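Local structure of PfkB (Polaromonas sp. JS666, 4DU5) at residues D285-G290 and R307-G312. The protein probably phosphorylates a sugar or related small molecule at the expense of ATP, as a member of the pfkB family of carbohydrate kinases. Residues are numbered along the deposited sequence; the frame is centred on the assembly and turned at random.
Sequences DGFAVG and RGAWIG
One face of the F287 ring lies against the backbone of G308, whose CA sits 4.0 Å above the ring plane, offset toward the rim. CE1 of F287 lies near A309 N and 4.2 Å from A309 CB. With CG anti to the backbone N (chi1 -166°), the F287 side chain brings its ring across to helix 301-316. A serine in place of F287 would probably leave a gap beside G308 and A309. The aliphatic part of R307 does the touching here, with CD 3.3 Å from G290 O. Its polar end pairs elsewhere: NH1 hydrogen-bonds S293 OG and forms a salt bridge with D297. The CB of I311 points toward helix 283-296. Its CD1 is 3.5 Å from G290 CA, and its CG2 packs on G286.

The axes of the two segments come within 6.7 Å and run roughly antiparallel, at 147°. This close approach is consistent with glycines at G286, G290, G308 and G312. A CB on G286 or G290 would point at the other helix and would probably collide with it. G290 CA and G308 CA are 3.5 Å apart. No hydrogen bond crosses. F287 CA makes a nearly straight CA-H...O contact of 3.4 Å with G308 O, and G308 CA makes a bent one with F287 O.

The contact joins helices 283-296 and 301-316, consecutive in the chain, as a buried helical hairpin within the pfkB kinase fold. V289 packs on V64 and L68 of helix 60-70, while F287 also meets V250 and K252 of strand 248-252 in the large mixed sheet.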
loop_
_atom_site.group_PDB
_atom_site.type_symbol
_atom_site.label_atom_id
_atom_site.label_comp_id
_atom_site.label_asym_id
_atom_site.label_seq_id
_atom_site.Cartn_x
_atom_site.Cartn_y
_atom_site.Cartn_z
ATOM N N ASP A 285 9.691 13.430 -19.937
ATOM C CA ASP A 285 10.044 14.209 -18.762
ATOM C C ASP A 285 11.393 14.908 -18.939
ATOM O O ASP A 285 11.551 16.064 -18.544
ATOM C CB ASP A 285 10.016 13.349 -17.486
ATOM C CG ASP A 285 8.604 12.757 -17.176
ATOM O OD1 ASP A 285 7.526 13.394 -17.449
ATOM O OD2 ASP A 285 8.603 11.634 -16.606
ATOM N N GLY A 286 12.350 14.236 -19.557
ATOM C CA GLY A 286 13.606 14.877 -19.811
ATOM C C GLY A 286 13.391 15.997 -20.791
ATOM O O GLY A 286 13.867 17.142 -20.613
ATOM N N PHE A 287 12.647 15.676 -21.835
ATOM C CA PHE A 287 12.404 16.663 -22.829
ATOM C C PHE A 287 11.935 17.953 -22.167
ATOM O O PHE A 287 12.614 18.952 -22.303
ATOM C CB PHE A 287 11.474 16.176 -23.935
ATOM C CG PHE A 287 11.482 17.063 -25.120
ATOM C CD1 PHE A 287 12.455 16.911 -26.105
ATOM C CD2 PHE A 287 10.556 18.098 -25.233
ATOM C CE1 PHE A 287 12.488 17.750 -27.202
ATOM C CE2 PHE A 287 10.571 18.959 -26.341
ATOM C CZ PHE A 287 11.541 18.793 -27.324
ATOM N N ALA A 288 10.851 17.936 -21.395
ATOM C CA ALA A 288 10.315 19.203 -20.831
ATOM C C ALA A 288 11.247 19.885 -19.862
ATOM O O ALA A 288 11.276 21.121 -19.817
ATOM C CB ALA A 288 8.942 19.042 -20.197
ATOM N N VAL A 289 11.999 19.108 -19.080
ATOM C CA VAL A 289 13.021 19.730 -18.219
ATOM C C VAL A 289 14.028 20.494 -19.081
ATOM O O VAL A 289 14.395 21.602 -18.776
ATOM C CB VAL A 289 13.755 18.723 -17.340
ATOM C CG1 VAL A 289 14.783 19.439 -16.487
ATOM C CG2 VAL A 289 12.766 17.995 -16.415
ATOM N N GLY A 290 14.422 19.901 -20.196
ATOM C CA GLY A 290 15.299 20.586 -21.143
ATOM C C GLY A 290 14.744 21.871 -21.727
ATOM O O GLY A 290 15.418 22.919 -21.685
ATOM N N ARG A 307 18.431 21.292 -26.114
ATOM C CA ARG A 307 18.616 20.890 -24.712
ATOM C C ARG A 307 17.559 19.832 -24.333
ATOM O O ARG A 307 17.905 18.712 -23.933
ATOM C CB ARG A 307 18.603 22.053 -23.728
ATOM C CG ARG A 307 18.898 21.569 -22.298
ATOM C CD ARG A 307 18.679 22.610 -21.272
ATOM N NE ARG A 307 19.591 23.731 -21.443
ATOM C CZ ARG A 307 19.531 24.869 -20.747
ATOM N NH1 ARG A 307 18.579 25.069 -19.847
ATOM N NH2 ARG A 307 20.421 25.818 -20.949
ATOM N N GLY A 308 16.284 20.185 -24.497
ATOM C CA GLY A 308 15.194 19.241 -24.330
ATOM C C GLY A 308 15.553 17.907 -24.933
ATOM O O GLY A 308 15.489 16.856 -24.259
ATOM N N ALA A 309 15.958 17.954 -26.200
ATOM C CA ALA A 309 16.293 16.740 -26.927
ATOM C C ALA A 309 17.495 15.999 -26.328
ATOM O O ALA A 309 17.431 14.786 -26.182
ATOM C CB ALA A 309 16.479 17.019 -28.448
ATOM N N TRP A 310 18.571 16.701 -25.946
ATOM C CA TRP A 310 19.710 16.008 -25.288
ATOM C C TRP A 310 19.260 15.278 -24.016
ATOM O O TRP A 310 19.504 14.091 -23.875
ATOM C CB TRP A 310 20.923 16.933 -25.018
ATOM C CG TRP A 310 22.096 16.219 -24.363
ATOM C CD1 TRP A 310 22.916 15.256 -24.936
ATOM C CD2 TRP A 310 22.551 16.368 -23.010
ATOM N NE1 TRP A 310 23.847 14.809 -24.014
ATOM C CE2 TRP A 310 23.646 15.470 -22.828
ATOM C CE3 TRP A 310 22.142 17.169 -21.928
ATOM C CZ2 TRP A 310 24.342 15.368 -21.620
ATOM C CZ3 TRP A 310 22.845 17.063 -20.712
ATOM C CH2 TRP A 310 23.934 16.167 -20.575
ATOM N N ILE A 311 18.575 15.979 -23.115
ATOM C CA ILE A 311 18.134 15.374 -21.859
ATOM C C ILE A 311 17.197 14.189 -22.092
ATOM O O ILE A 311 17.312 13.161 -21.394
ATOM C CB ILE A 311 17.477 16.385 -20.908
ATOM C CG1 ILE A 311 18.358 17.630 -20.772
ATOM C CG2 ILE A 311 17.279 15.752 -19.581
ATOM C CD1 ILE A 311 17.901 18.639 -19.740
ATOM N N GLY A 312 16.290 14.321 -23.062
ATOM C CA GLY A 312 15.377 13.217 -23.414
ATOM C C GLY A 312 16.110 11.941 -23.786
ATOM O O GLY A 312 15.848 10.871 -23.239
#